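Local coordinates for protein 5-ketofructose reductase (Gluconobacter sp., PDB 7COK) that probably reduces 5-ketofructose to fructose with a nicotinamide cofactor, as a dimeric member of the shikimate dehydrogenase family, at residues A[5-18]-A[36-50]. Numbering follows the deposited sequence.
Sequences GFRSILTGSFSTPC and LDARYINCDVKASGL
The ring of Tyr-40 lies flat over Gly-12, whose CA stands 3.8 Å from the ring centroid in a CH-pi contact only 3° off the normal. With CG anti to the backbone N (chi1 -171°), the ring leans across to the neighbouring strand, and its OH, hydrogen-bonded to Asn-66 OD1, passes the CB of Ser-13. Cut back to an alanine, this side chain would probably leave Gly-12 uncovered and Asn-66 without its phenolic partner. Beneath, strands 9-15 and 38-44 pair in parallel. Arg-39 O is gripped twice, by Thr-11 N at 3.0 Å and by Thr-11 OG1 at 2.7 Å. One water ties Ser-13 OG and Ser-15 OG to Asn-42 OD1 and Cys-43 O. At the C-terminal end, Asp-44 OD1 accepts a hydrogen bond from Thr-16 OG1 (2.7 Å) and forms a salt bridge with Lys-46 NZ of its own segment (2.8 Å), the two arriving from opposite faces of the carboxylate, while Asn-42 ND2 reaches Cys-18 O at 2.9 Å. On the opposite side of the sheet Phe-14 CD1 meets Val-45 CG2 at 3.6 Å. The pair belongs to a beta-alpha-beta unit in the substrate-binding domain: helices 23-34 and 248-264 cover the Tyr-40 side, helix 50-59 packs on Phe-14, strand 64-67 continues the sheet beyond 9-15, and the second subunit meets Arg-39 and Ile-41.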
loop_
_atom_site.group_PDB
_atom_site.type_symbol
_atom_site.label_atom_id
_atom_site.label_comp_id
_atom_site.label_asym_id
_atom_site.label_seq_id
_atom_site.Cartn_x
_atom_site.Cartn_y
_atom_site.Cartn_z
ATOM N N GLY A 5 3.539 -7.709 -14.006
ATOM C CA GLY A 5 4.913 -7.475 -13.474
ATOM C C GLY A 5 4.885 -7.024 -12.029
ATOM O O GLY A 5 4.757 -7.846 -11.129
ATOM N N PHE A 6 4.966 -5.711 -11.822
ATOM C CA PHE A 6 5.228 -5.137 -10.505
ATOM C C PHE A 6 4.068 -4.350 -9.939
ATOM O O PHE A 6 4.213 -3.698 -8.900
ATOM C CB PHE A 6 6.487 -4.287 -10.567
ATOM C CG PHE A 6 7.713 -5.094 -10.822
ATOM C CD1 PHE A 6 8.259 -5.893 -9.817
ATOM C CD2 PHE A 6 8.306 -5.084 -12.083
ATOM C CE1 PHE A 6 9.393 -6.668 -10.060
ATOM C CE2 PHE A 6 9.435 -5.853 -12.331
ATOM C CZ PHE A 6 9.976 -6.648 -11.322
ATOM N N ARG A 7 2.916 -4.429 -10.597
ATOM C CA ARG A 7 1.723 -3.804 -10.065
ATOM C C ARG A 7 0.855 -4.817 -9.339
ATOM O O ARG A 7 0.149 -5.606 -9.983
ATOM C CB ARG A 7 0.930 -3.119 -11.158
ATOM C CG ARG A 7 -0.277 -2.415 -10.592
ATOM C CD ARG A 7 -1.220 -1.985 -11.683
ATOM N NE ARG A 7 -2.301 -1.214 -11.083
ATOM C CZ ARG A 7 -3.256 -0.572 -11.757
ATOM N NH1 ARG A 7 -3.290 -0.574 -13.083
ATOM N NH2 ARG A 7 -4.171 0.119 -11.082
ATOM N N SER A 8 0.936 -4.799 -8.004
ATOM C CA SER A 8 0.056 -5.623 -7.158
ATOM C C SER A 8 -1.319 -4.991 -7.024
ATOM O O SER A 8 -1.443 -3.771 -7.044
ATOM C CB SER A 8 0.657 -5.781 -5.760
ATOM O OG SER A 8 2.003 -6.232 -5.805
ATOM N N ILE A 9 -2.342 -5.819 -6.859
ATOM C CA ILE A 9 -3.696 -5.362 -6.537
ATOM C C ILE A 9 -3.609 -4.772 -5.128
ATOM O O ILE A 9 -2.979 -5.370 -4.235
ATOM C CB ILE A 9 -4.715 -6.534 -6.574
ATOM C CG1 ILE A 9 -4.845 -7.149 -7.987
ATOM C CG2 ILE A 9 -6.057 -6.090 -5.981
ATOM C CD1 ILE A 9 -5.468 -8.536 -8.060
ATOM N N LEU A 10 -4.207 -3.590 -4.927
ATOM C CA LEU A 10 -4.103 -2.901 -3.644
ATOM C C LEU A 10 -5.435 -2.887 -2.930
ATOM O O LEU A 10 -6.471 -2.571 -3.519
ATOM C CB LEU A 10 -3.598 -1.466 -3.830
ATOM C CG LEU A 10 -2.201 -1.378 -4.479
ATOM C CD1 LEU A 10 -1.859 0.073 -4.770
ATOM C CD2 LEU A 10 -1.141 -2.048 -3.591
ATOM N N THR A 11 -5.378 -3.269 -1.661
ATOM C CA THR A 11 -6.462 -3.207 -0.701
ATOM C C THR A 11 -5.826 -2.695 0.597
ATOM O O THR A 11 -4.593 -2.553 0.670
ATOM C CB THR A 11 -7.095 -4.608 -0.457
ATOM O OG1 THR A 11 -6.117 -5.520 0.082
ATOM C CG2 THR A 11 -7.688 -5.197 -1.728
ATOM N N GLY A 12 -6.634 -2.397 1.621
ATOM C CA GLY A 12 -6.052 -2.066 2.911
ATOM C C GLY A 12 -7.093 -1.612 3.896
ATOM O O GLY A 12 -8.261 -1.989 3.775
ATOM N N SER A 13 -6.661 -0.771 4.838
ATOM C CA SER A 13 -7.502 -0.363 5.959
ATOM C C SER A 13 -7.203 1.048 6.422
ATOM O O SER A 13 -6.056 1.487 6.374
ATOM C CB SER A 13 -7.286 -1.340 7.121
ATOM O OG SER A 13 -7.899 -0.912 8.331
ATOM N N PHE A 14 -8.260 1.751 6.847
ATOM C CA PHE A 14 -8.129 3.063 7.471
ATOM C C PHE A 14 -8.685 2.935 8.883
ATOM O O PHE A 14 -9.821 2.494 9.091
ATOM C CB PHE A 14 -8.932 4.116 6.707
ATOM C CG PHE A 14 -8.595 4.225 5.252
ATOM C CD1 PHE A 14 -7.267 4.052 4.775
ATOM C CD2 PHE A 14 -9.597 4.570 4.325
ATOM C CE1 PHE A 14 -6.978 4.184 3.417
ATOM C CE2 PHE A 14 -9.297 4.695 2.963
ATOM C CZ PHE A 14 -8.003 4.508 2.506
ATOM N N SER A 15 -7.867 3.296 9.867
ATOM C CA SER A 15 -8.282 3.254 11.269
ATOM C C SER A 15 -7.243 4.008 12.080
ATOM O O SER A 15 -6.153 4.278 11.588
ATOM C CB SER A 15 -8.389 1.806 11.768
ATOM O OG SER A 15 -7.124 1.204 11.891
ATOM N N THR A 16 -7.587 4.343 13.316
ATOM C CA THR A 16 -6.586 4.805 14.272
ATOM C C THR A 16 -7.015 4.455 15.694
ATOM O O THR A 16 -8.172 4.715 16.053
ATOM C CB THR A 16 -6.231 6.318 14.126
ATOM O OG1 THR A 16 -5.083 6.611 14.926
ATOM C CG2 THR A 16 -7.362 7.272 14.508
ATOM N N PRO A 17 -6.128 3.844 16.495
ATOM C CA PRO A 17 -4.797 3.348 16.103
ATOM C C PRO A 17 -4.903 2.053 15.289
ATOM O O PRO A 17 -5.927 1.387 15.333
ATOM C CB PRO A 17 -4.132 3.069 17.458
ATOM C CG PRO A 17 -5.269 2.760 18.376
ATOM C CD PRO A 17 -6.388 3.656 17.939
ATOM N N CYS A 18 -3.869 1.731 14.521
ATOM C CA CYS A 18 -3.899 0.519 13.695
ATOM C C CYS A 18 -2.820 -0.522 13.979
ATOM O O CYS A 18 -2.847 -1.610 13.382
ATOM C CB CYS A 18 -3.882 0.885 12.206
ATOM S SG CYS A 18 -2.290 1.434 11.600
ATOM N N LEU A 36 -2.071 -14.958 -5.184
ATOM C CA LEU A 36 -2.648 -13.723 -5.699
ATOM C C LEU A 36 -1.658 -12.626 -5.429
ATOM O O LEU A 36 -1.157 -12.484 -4.292
ATOM C CB LEU A 36 -3.976 -13.433 -4.991
ATOM C CG LEU A 36 -5.274 -13.144 -5.750
ATOM C CD1 LEU A 36 -6.220 -12.366 -4.833
ATOM C CD2 LEU A 36 -5.059 -12.403 -7.054
ATOM N N ASP A 37 -1.335 -11.859 -6.470
ATOM C CA ASP A 37 -0.452 -10.716 -6.300
ATOM C C ASP A 37 -1.284 -9.524 -5.819
ATOM O O ASP A 37 -1.667 -8.639 -6.583
ATOM C CB ASP A 37 0.335 -10.396 -7.562
ATOM C CG ASP A 37 1.233 -9.181 -7.390
ATOM O OD1 ASP A 37 1.547 -8.824 -6.222
ATOM O OD2 ASP A 37 1.621 -8.573 -8.416
ATOM N N ALA A 38 -1.568 -9.553 -4.528
ATOM C CA ALA A 38 -2.415 -8.547 -3.878
ATOM C C ALA A 38 -1.761 -8.201 -2.553
ATOM O O ALA A 38 -1.043 -9.019 -1.967
ATOM C CB ALA A 38 -3.845 -9.064 -3.678
ATOM N N ARG A 39 -1.998 -6.969 -2.092
ATOM C CA ARG A 39 -1.435 -6.474 -0.842
ATOM C C ARG A 39 -2.543 -5.830 -0.034
ATOM O O ARG A 39 -3.489 -5.306 -0.582
ATOM C CB ARG A 39 -0.363 -5.438 -1.144
ATOM C CG ARG A 39 0.771 -5.959 -2.021
ATOM C CD ARG A 39 1.835 -4.909 -2.229
ATOM N NE ARG A 39 2.664 -4.839 -1.032
ATOM C CZ ARG A 39 3.772 -4.122 -0.920
ATOM N NH1 ARG A 39 4.204 -3.377 -1.930
ATOM N NH2 ARG A 39 4.432 -4.158 0.219
ATOM N N TYR A 40 -2.374 -5.843 1.288
ATOM C CA TYR A 40 -3.269 -5.174 2.217
ATOM C C TYR A 40 -2.434 -4.155 2.958
ATOM O O TYR A 40 -1.513 -4.516 3.708
ATOM C CB TYR A 40 -3.823 -6.202 3.183
ATOM C CG TYR A 40 -4.946 -5.694 4.085
ATOM C CD1 TYR A 40 -4.661 -4.995 5.263
ATOM C CD2 TYR A 40 -6.276 -5.943 3.779
ATOM C CE1 TYR A 40 -5.682 -4.566 6.108
ATOM C CE2 TYR A 40 -7.294 -5.506 4.620
ATOM C CZ TYR A 40 -6.981 -4.832 5.787
ATOM O OH TYR A 40 -8.007 -4.405 6.637
ATOM N N ILE A 41 -2.787 -2.877 2.787
ATOM C CA ILE A 41 -2.048 -1.768 3.356
ATOM C C ILE A 41 -2.764 -1.204 4.594
ATOM O O ILE A 41 -3.806 -0.549 4.478
ATOM C CB ILE A 41 -1.800 -0.652 2.291
ATOM C CG1 ILE A 41 -1.239 -1.226 0.955
ATOM C CG2 ILE A 41 -0.928 0.450 2.863
ATOM C CD1 ILE A 41 -0.034 -2.139 1.053
ATOM N N ASN A 42 -2.182 -1.454 5.770
ATOM C CA ASN A 42 -2.760 -1.047 7.050
ATOM C C ASN A 42 -2.312 0.375 7.385
ATOM O O ASN A 42 -1.142 0.621 7.723
ATOM C CB ASN A 42 -2.282 -2.029 8.126
ATOM C CG ASN A 42 -2.939 -1.796 9.482
ATOM O OD1 ASN A 42 -4.067 -1.346 9.559
ATOM N ND2 ASN A 42 -2.233 -2.155 10.556
ATOM N N CYS A 43 -3.238 1.322 7.242
ATOM C CA CYS A 43 -2.930 2.759 7.378
ATOM C C CYS A 43 -3.505 3.362 8.643
ATOM O O CYS A 43 -4.640 3.089 9.005
ATOM C CB CYS A 43 -3.509 3.536 6.205
ATOM S SG CYS A 43 -2.940 2.998 4.579
ATOM N N ASP A 44 -2.703 4.211 9.286
ATOM C CA ASP A 44 -3.189 4.925 10.427
ATOM C C ASP A 44 -3.710 6.268 9.947
ATOM O O ASP A 44 -2.938 7.165 9.608
ATOM C CB ASP A 44 -2.107 5.074 11.482
ATOM C CG ASP A 44 -2.672 5.325 12.833
ATOM O OD1 ASP A 44 -3.205 6.428 13.034
ATOM O OD2 ASP A 44 -2.611 4.426 13.689
ATOM N N VAL A 45 -5.033 6.384 9.908
ATOM C CA VAL A 45 -5.688 7.541 9.311
ATOM C C VAL A 45 -6.470 8.243 10.414
ATOM O O VAL A 45 -7.323 7.637 11.062
ATOM C CB VAL A 45 -6.653 7.114 8.171
ATOM C CG1 VAL A 45 -7.439 8.295 7.656
ATOM C CG2 VAL A 45 -5.901 6.465 7.013
ATOM N N LYS A 46 -6.170 9.523 10.630
ATOM C CA LYS A 46 -6.866 10.301 11.655
ATOM C C LYS A 46 -8.249 10.747 11.137
ATOM O O LYS A 46 -8.518 10.746 9.926
ATOM C CB LYS A 46 -6.002 11.492 12.109
ATOM C CG LYS A 46 -4.589 11.123 12.595
ATOM C CD LYS A 46 -4.593 9.980 13.613
ATOM C CE LYS A 46 -3.198 9.611 14.115
ATOM N NZ LYS A 46 -2.254 9.016 13.109
ATOM N N ALA A 47 -9.146 11.141 12.045
ATOM C CA ALA A 47 -10.497 11.573 11.609
ATOM C C ALA A 47 -10.432 12.693 10.575
ATOM O O ALA A 47 -11.192 12.679 9.604
ATOM C CB ALA A 47 -11.380 11.976 12.772
ATOM N N SER A 48 -9.505 13.642 10.760
ATOM C CA SER A 48 -9.366 14.742 9.808
ATOM C C SER A 48 -8.766 14.318 8.462
ATOM O O SER A 48 -8.742 15.113 7.520
ATOM C CB SER A 48 -8.553 15.897 10.398
ATOM O OG SER A 48 -7.251 15.464 10.732
ATOM N N GLY A 49 -8.233 13.092 8.385
ATOM C CA GLY A 49 -7.652 12.572 7.159
ATOM C C GLY A 49 -8.539 11.623 6.385
ATOM O O GLY A 49 -8.186 11.219 5.285
ATOM N N LEU A 50 -9.688 11.260 6.945
ATOM C CA LEU A 50 -10.498 10.212 6.305
ATOM C C LEU A 50 -10.962 10.536 4.898
ATOM O O LEU A 50 -10.842 9.685 4.025
ATOM C CB LEU A 50 -11.688 9.792 7.171
ATOM C CG LEU A 50 -12.613 8.694 6.629
ATOM C CD1 LEU A 50 -11.881 7.361 6.532
ATOM C CD2 LEU A 50 -13.849 8.534 7.503
HETATM O O HOH W 1 -5.941 0.715 9.422
#